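Local coordinates for uncharacterized protein (Wolinella succinogenes, PDB 3JYG), which is of unknown function but belongs to the 6-pyruvoyl tetrahydropterin synthase family and carries a zinc ion held by three histidines, at residues W20-N25 with S35-H40; I83-P88 with F132-F137. All coordinates share one frame; numbering follows the deposited sequence.

Overall arrangement
Contact 1 (20-25 with 35-40) comes first along the chain and closes before contact 2 (83-88 with 132-137) opens. It lies at the surface, its centre about 18 Å from the centre of the chain, where the excursion between strands 3-17 and 40-52 folds back on itself beside the zinc ion. Contact 2 is buried in the mixed sheet, where strands 80-84 and 132-135 run parallel. Their centres are about 15 Å apart, and Trp-20 joins them: its NE1 probably hydrogen-bonds Asp-84 OD2, and its ring packs on Asp-87 and Pro-88. The loop that leads to zinc ligand His-40 is thereby tied to the end of a central strand.

Contact 1 (W20-N25 with S35-H40); sequences WSQELN and SCRHLH. With ZN (zinc ion), chain G.
Beside the zinc site, in the long connection between strands 3-17 and 40-52, the two arms meet through Gln-22 and Arg-37. Extended from CG to NE, the Arg-37 chain presents its guanidinium side-on to the backbone carbonyl of Gln-22. NE lies 2.9 Å from Gln-22 O, in the carbonyl plane on a lone pair, while NH2, at 2.8 Å from the same oxygen, sits above that plane. Both N-H...O angles are 145°, and this double grip on one atom fixes the rotation of the guanidinium. Trp-20 O lies over one of its faces, and Glu-23 CG reaches its edge.

Gln-22 in turn crosses to the other arm. With CG anti to the backbone N (chi1 -178°) and the chain extended beyond it, OE1 accepts a weak bond from Cys-36 N at 3.0 Å, and the amide carbon CD rests 3.4 Å from Cys-36 CB. Gln-22 NE2 donates to a water that also bonds Ser-35 OG, and to Asp-62 of the second subunit, so this buried amide also links two chains.

Beyond the 3-10 turn of residues 35-37, His-40 ND1 donates to His-38 O (2.6 Å), which orients the ring while NE2 binds zinc at 2.2 Å. His-17, His-42 and two waters complete the three-histidine metal site characteristic of the 6-pyruvoyl tetrahydropterin synthase family.

Contact 2 (I83-P88 with F132-F137); sequences IDIDDP and FVVVRF
With CG1 anti to the backbone N (chi1 -168°), Ile-83 places CG2 between that nitrogen and the carbonyl carbon; Val-134 CG2 stands beside its own N, anti to the carbonyl carbon. The two side chains run alongside each other on one face of the sheet, their CG2 methyls 3.9 Å apart. Ile-83 CG2 also meets Phe-132 CD1 obliquely at 4.0 Å. Ile-85 CD1 meets the other branch of Val-134, CG1, at 3.8 Å. Phe-90 and Leu-93 of helix 90-93 pack on the same apolar cluster.

Beneath these side chains the backbones form a parallel ladder. Ile-83 N donates to Val-133 O at 3.0 Å, Ile-83 O accepts from Val-135 N, and Ile-85 N reaches Val-135 O at 2.9 Å, all nearly straight. Two of these oxygens also receive a CA-H...O contact, Ile-83 O from Val-134 CA and Val-135 O from Asp-84 CA.

Asp-84 points to the face that bears Val-135, and its CB approaches Phe-137 O to 3.3 Å. Its buried carboxylate is held at both oxygens: OD1 is met from above its plane by Asp-86 N (2.8 Å), and OD2 by the Trp-20 indole. Val-135 CG2 lies over one face of the Phe-137 ring, and the same ring meets that of Trp-147 with the planes inclined at about 50°. The parallel strand pair is thus closed by an Asx turn within a type I beta turn, leading toward helix 90-93.

Contact 1 (W20-N25 with S35-H40)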
loop_
_atom_site.group_PDB
_atom_site.type_symbol
_atom_site.label_atom_id
_atom_site.label_comp_id
_atom_site.label_asym_id
_atom_site.label_seq_id
_atom_site.Cartn_x
_atom_site.Cartn_y
_atom_site.Cartn_z
ATOM N N TRP A 20 19.426 2.269 20.142
ATOM C CA TRP A 20 20.585 2.710 20.930
ATOM C C TRP A 20 21.856 2.647 20.065
ATOM O O TRP A 20 22.771 3.424 20.243
ATOM C CB TRP A 20 20.692 1.881 22.230
ATOM C CG TRP A 20 20.942 0.372 22.060
ATOM C CD1 TRP A 20 20.005 -0.660 22.142
ATOM C CD2 TRP A 20 22.216 -0.261 21.804
ATOM N NE1 TRP A 20 20.640 -1.876 21.947
ATOM C CE2 TRP A 20 21.986 -1.659 21.739
ATOM C CE3 TRP A 20 23.539 0.232 21.634
ATOM C CZ2 TRP A 20 23.033 -2.591 21.493
ATOM C CZ3 TRP A 20 24.566 -0.680 21.407
ATOM C CH2 TRP A 20 24.303 -2.077 21.345
ATOM N N SER A 21 21.851 1.728 19.106
ATOM C CA SER A 21 22.994 1.443 18.278
ATOM C C SER A 21 23.060 2.257 16.970
ATOM O O SER A 21 23.926 2.005 16.124
ATOM C CB SER A 21 22.920 -0.035 17.903
ATOM O OG SER A 21 21.735 -0.290 17.152
ATOM N N GLN A 22 22.142 3.195 16.771
ATOM C CA GLN A 22 22.078 3.889 15.496
ATOM C C GLN A 22 23.451 4.508 15.070
ATOM O O GLN A 22 24.094 5.218 15.863
ATOM C CB GLN A 22 20.983 4.974 15.531
ATOM C CG GLN A 22 20.842 5.726 14.169
ATOM C CD GLN A 22 20.089 7.046 14.277
ATOM O OE1 GLN A 22 20.165 7.756 15.308
ATOM N NE2 GLN A 22 19.369 7.390 13.210
ATOM N N GLU A 23 23.890 4.249 13.833
ATOM C CA GLU A 23 25.021 5.033 13.261
ATOM C C GLU A 23 24.662 5.589 11.878
ATOM O O GLU A 23 23.908 4.956 11.142
ATOM C CB GLU A 23 26.301 4.196 13.140
ATOM C CG GLU A 23 26.832 3.641 14.429
ATOM C CD GLU A 23 27.910 2.561 14.203
ATOM O OE1 GLU A 23 28.649 2.619 13.174
ATOM O OE2 GLU A 23 28.019 1.658 15.061
ATOM N N LEU A 24 25.211 6.751 11.513
ATOM C CA LEU A 24 24.939 7.342 10.196
ATOM C C LEU A 24 26.199 7.573 9.335
ATOM O O LEU A 24 27.242 8.018 9.844
ATOM C CB LEU A 24 24.168 8.653 10.341
ATOM C CG LEU A 24 22.794 8.475 10.985
ATOM C CD1 LEU A 24 22.239 9.849 11.246
ATOM C CD2 LEU A 24 21.875 7.653 10.031
ATOM N N ASN A 25 26.083 7.257 8.039
ATOM C CA ASN A 25 27.022 7.735 7.010
ATOM C C ASN A 25 26.597 9.168 6.597
ATOM O O ASN A 25 25.564 9.353 5.930
ATOM C CB ASN A 25 27.021 6.769 5.812
ATOM C CG ASN A 25 28.045 7.144 4.740
ATOM O OD1 ASN A 25 28.367 8.313 4.547
ATOM N ND2 ASN A 25 28.550 6.147 4.039
ATOM N N SER A 35 19.660 11.092 16.202
ATOM C CA SER A 35 18.392 11.400 16.854
ATOM C C SER A 35 17.575 10.169 17.302
ATOM O O SER A 35 16.830 10.242 18.272
ATOM C CB SER A 35 17.576 12.338 15.937
ATOM O OG SER A 35 16.920 11.640 14.872
ATOM N N CYS A 36 17.722 9.037 16.604
ATOM C CA CYS A 36 17.018 7.812 16.969
ATOM C C CYS A 36 17.565 7.212 18.297
ATOM O O CYS A 36 16.865 6.410 18.960
ATOM C CB CYS A 36 17.111 6.805 15.827
ATOM S SG CYS A 36 15.589 5.944 15.299
ATOM N N ARG A 37 18.784 7.633 18.711
ATOM C CA ARG A 37 19.288 7.252 20.056
ATOM C C ARG A 37 18.516 7.978 21.183
ATOM O O ARG A 37 18.641 7.613 22.371
ATOM C CB ARG A 37 20.827 7.472 20.217
ATOM C CG ARG A 37 21.681 6.578 19.307
ATOM C CD ARG A 37 23.182 6.752 19.600
ATOM N NE ARG A 37 24.009 5.981 18.669
ATOM C CZ ARG A 37 25.225 5.483 18.944
ATOM N NH1 ARG A 37 25.787 5.664 20.136
ATOM N NH2 ARG A 37 25.886 4.789 18.022
ATOM N N HIS A 38 17.750 9.009 20.835
ATOM C CA HIS A 38 16.933 9.685 21.882
ATOM C C HIS A 38 15.758 8.835 22.329
ATOM O O HIS A 38 15.202 8.081 21.521
ATOM C CB HIS A 38 16.453 11.042 21.389
ATOM C CG HIS A 38 17.577 11.991 21.115
ATOM N ND1 HIS A 38 17.483 13.022 20.205
ATOM C CD2 HIS A 38 18.837 12.040 21.614
ATOM C CE1 HIS A 38 18.637 13.677 20.170
ATOM N NE2 HIS A 38 19.477 13.092 21.002
ATOM N N LEU A 39 15.400 8.922 23.600
ATOM C CA LEU A 39 14.101 8.409 24.062
ATOM C C LEU A 39 13.037 9.131 23.252
ATOM O O LEU A 39 12.994 10.379 23.221
ATOM C CB LEU A 39 13.862 8.715 25.545
ATOM C CG LEU A 39 14.858 8.254 26.624
ATOM C CD1 LEU A 39 14.240 8.378 28.052
ATOM C CD2 LEU A 39 15.355 6.860 26.359
ATOM N N HIS A 40 12.211 8.360 22.552
ATOM C CA HIS A 40 11.086 8.946 21.793
ATOM C C HIS A 40 9.968 7.912 21.659
ATOM O O HIS A 40 9.870 6.986 22.470
ATOM C CB HIS A 40 11.564 9.506 20.424
ATOM C CG HIS A 40 12.147 8.474 19.511
ATOM N ND1 HIS A 40 13.430 7.996 19.649
ATOM C CD2 HIS A 40 11.620 7.832 18.431
ATOM C CE1 HIS A 40 13.668 7.092 18.710
ATOM N NE2 HIS A 40 12.592 6.993 17.942
HETATM ZN ZN ZN G . 12.176 5.597 16.350
HETATM O O HOH W 1 17.989 9.775 12.650
HETATM O O HOH W 2 12.258 3.780 14.642
HETATM O O HOH W 3 12.643 7.109 14.571
#

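Contact 2 (I83-P88 with F132-F137)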
loop_
_atom_site.group_PDB
_atom_site.type_symbol
_atom_site.label_atom_id
_atom_site.label_comp_id
_atom_site.label_asym_id
_atom_site.label_seq_id
_atom_site.Cartn_x
_atom_site.Cartn_y
_atom_site.Cartn_z
ATOM N N ILE A 83 12.287 -1.861 25.128
ATOM C CA ILE A 83 13.711 -1.651 25.386
ATOM C C ILE A 83 14.509 -2.940 25.142
ATOM O O ILE A 83 14.107 -4.028 25.555
ATOM C CB ILE A 83 13.948 -1.105 26.778
ATOM C CG1 ILE A 83 15.398 -0.602 26.937
ATOM C CG2 ILE A 83 13.561 -2.189 27.831
ATOM C CD1 ILE A 83 15.704 0.144 28.313
ATOM N N ASP A 84 15.635 -2.795 24.433
ATOM C CA ASP A 84 16.566 -3.893 24.253
ATOM C C ASP A 84 17.155 -4.255 25.635
ATOM O O ASP A 84 17.610 -3.386 26.378
ATOM C CB ASP A 84 17.629 -3.469 23.198
ATOM C CG ASP A 84 18.633 -4.583 22.829
ATOM O OD1 ASP A 84 18.691 -5.649 23.450
ATOM O OD2 ASP A 84 19.406 -4.368 21.873
ATOM N N ILE A 85 17.068 -5.542 26.007
ATOM C CA ILE A 85 17.852 -6.060 27.144
ATOM C C ILE A 85 19.312 -5.552 27.131
ATOM O O ILE A 85 19.886 -5.324 28.180
ATOM C CB ILE A 85 17.793 -7.632 27.248
ATOM C CG1 ILE A 85 18.366 -8.179 28.560
ATOM C CG2 ILE A 85 18.403 -8.357 26.000
ATOM C CD1 ILE A 85 17.539 -7.791 29.816
ATOM N N ASP A 86 19.911 -5.398 25.965
ATOM C CA ASP A 86 21.304 -4.987 25.925
ATOM C C ASP A 86 21.530 -3.544 25.642
ATOM O O ASP A 86 22.615 -3.170 25.293
ATOM C CB ASP A 86 22.073 -5.806 24.904
ATOM C CG ASP A 86 22.508 -7.162 25.463
ATOM O OD1 ASP A 86 22.510 -7.335 26.710
ATOM O OD2 ASP A 86 22.829 -8.048 24.659
ATOM N N ASP A 87 20.483 -2.740 25.713
ATOM C CA ASP A 87 20.647 -1.296 25.668
ATOM C C ASP A 87 21.565 -0.903 26.823
ATOM O O ASP A 87 21.335 -1.308 27.951
ATOM C CB ASP A 87 19.250 -0.628 25.789
ATOM C CG ASP A 87 19.289 0.883 25.578
ATOM O OD1 ASP A 87 20.283 1.541 25.996
ATOM O OD2 ASP A 87 18.314 1.411 24.990
ATOM N N PRO A 88 22.603 -0.084 26.558
ATOM C CA PRO A 88 23.535 0.356 27.614
ATOM C C PRO A 88 22.844 1.147 28.726
ATOM O O PRO A 88 23.384 1.263 29.843
ATOM C CB PRO A 88 24.469 1.310 26.875
ATOM C CG PRO A 88 24.383 0.889 25.454
ATOM C CD PRO A 88 23.013 0.395 25.220
ATOM N N PHE A 132 7.590 -1.191 30.845
ATOM C CA PHE A 132 8.631 -1.782 29.988
ATOM C C PHE A 132 8.306 -3.135 29.392
ATOM O O PHE A 132 7.790 -4.019 30.092
ATOM C CB PHE A 132 9.941 -1.903 30.760
ATOM C CG PHE A 132 10.584 -0.598 31.030
ATOM C CD1 PHE A 132 11.144 0.152 29.986
ATOM C CD2 PHE A 132 10.624 -0.076 32.349
ATOM C CE1 PHE A 132 11.730 1.378 30.240
ATOM C CE2 PHE A 132 11.234 1.155 32.586
ATOM C CZ PHE A 132 11.790 1.860 31.561
ATOM N N VAL A 133 8.596 -3.267 28.085
ATOM C CA VAL A 133 8.531 -4.548 27.410
ATOM C C VAL A 133 9.968 -4.803 27.008
ATOM O O VAL A 133 10.545 -4.020 26.250
ATOM C CB VAL A 133 7.647 -4.470 26.152
ATOM C CG1 VAL A 133 7.842 -5.695 25.274
ATOM C CG2 VAL A 133 6.151 -4.375 26.580
ATOM N N VAL A 134 10.550 -5.864 27.564
ATOM C CA VAL A 134 11.968 -6.092 27.351
ATOM C C VAL A 134 12.152 -7.125 26.256
ATOM O O VAL A 134 11.521 -8.181 26.304
ATOM C CB VAL A 134 12.705 -6.493 28.659
ATOM C CG1 VAL A 134 14.223 -6.697 28.395
ATOM C CG2 VAL A 134 12.475 -5.425 29.758
ATOM N N VAL A 135 13.007 -6.822 25.270
ATOM C CA VAL A 135 13.156 -7.723 24.104
ATOM C C VAL A 135 14.637 -7.984 23.825
ATOM O O VAL A 135 15.471 -7.196 24.212
ATOM C CB VAL A 135 12.458 -7.169 22.790
ATOM C CG1 VAL A 135 10.862 -7.228 22.880
ATOM C CG2 VAL A 135 13.025 -5.769 22.369
ATOM N N ARG A 136 14.953 -9.039 23.086
ATOM C CA ARG A 136 16.366 -9.369 22.818
ATOM C C ARG A 136 16.836 -8.892 21.451
ATOM O O ARG A 136 17.328 -9.716 20.666
ATOM C CB ARG A 136 16.565 -10.908 22.890
ATOM C CG ARG A 136 16.325 -11.544 24.275
ATOM C CD ARG A 136 16.528 -13.124 24.202
ATOM N NE ARG A 136 17.889 -13.429 23.795
ATOM C CZ ARG A 136 18.320 -14.527 23.145
ATOM N NH1 ARG A 136 17.501 -15.507 22.770
ATOM N NH2 ARG A 136 19.607 -14.593 22.857
ATOM N N PHE A 137 16.649 -7.600 21.141
ATOM C CA PHE A 137 17.018 -7.033 19.862
ATOM C C PHE A 137 16.859 -5.543 19.977
ATOM O O PHE A 137 16.072 -5.056 20.814
ATOM C CB PHE A 137 16.152 -7.534 18.669
ATOM C CG PHE A 137 14.645 -7.432 18.872
ATOM C CD1 PHE A 137 13.890 -8.591 19.166
ATOM C CD2 PHE A 137 13.963 -6.227 18.709
ATOM C CE1 PHE A 137 12.479 -8.521 19.357
ATOM C CE2 PHE A 137 12.558 -6.145 18.871
ATOM C CZ PHE A 137 11.810 -7.285 19.194
#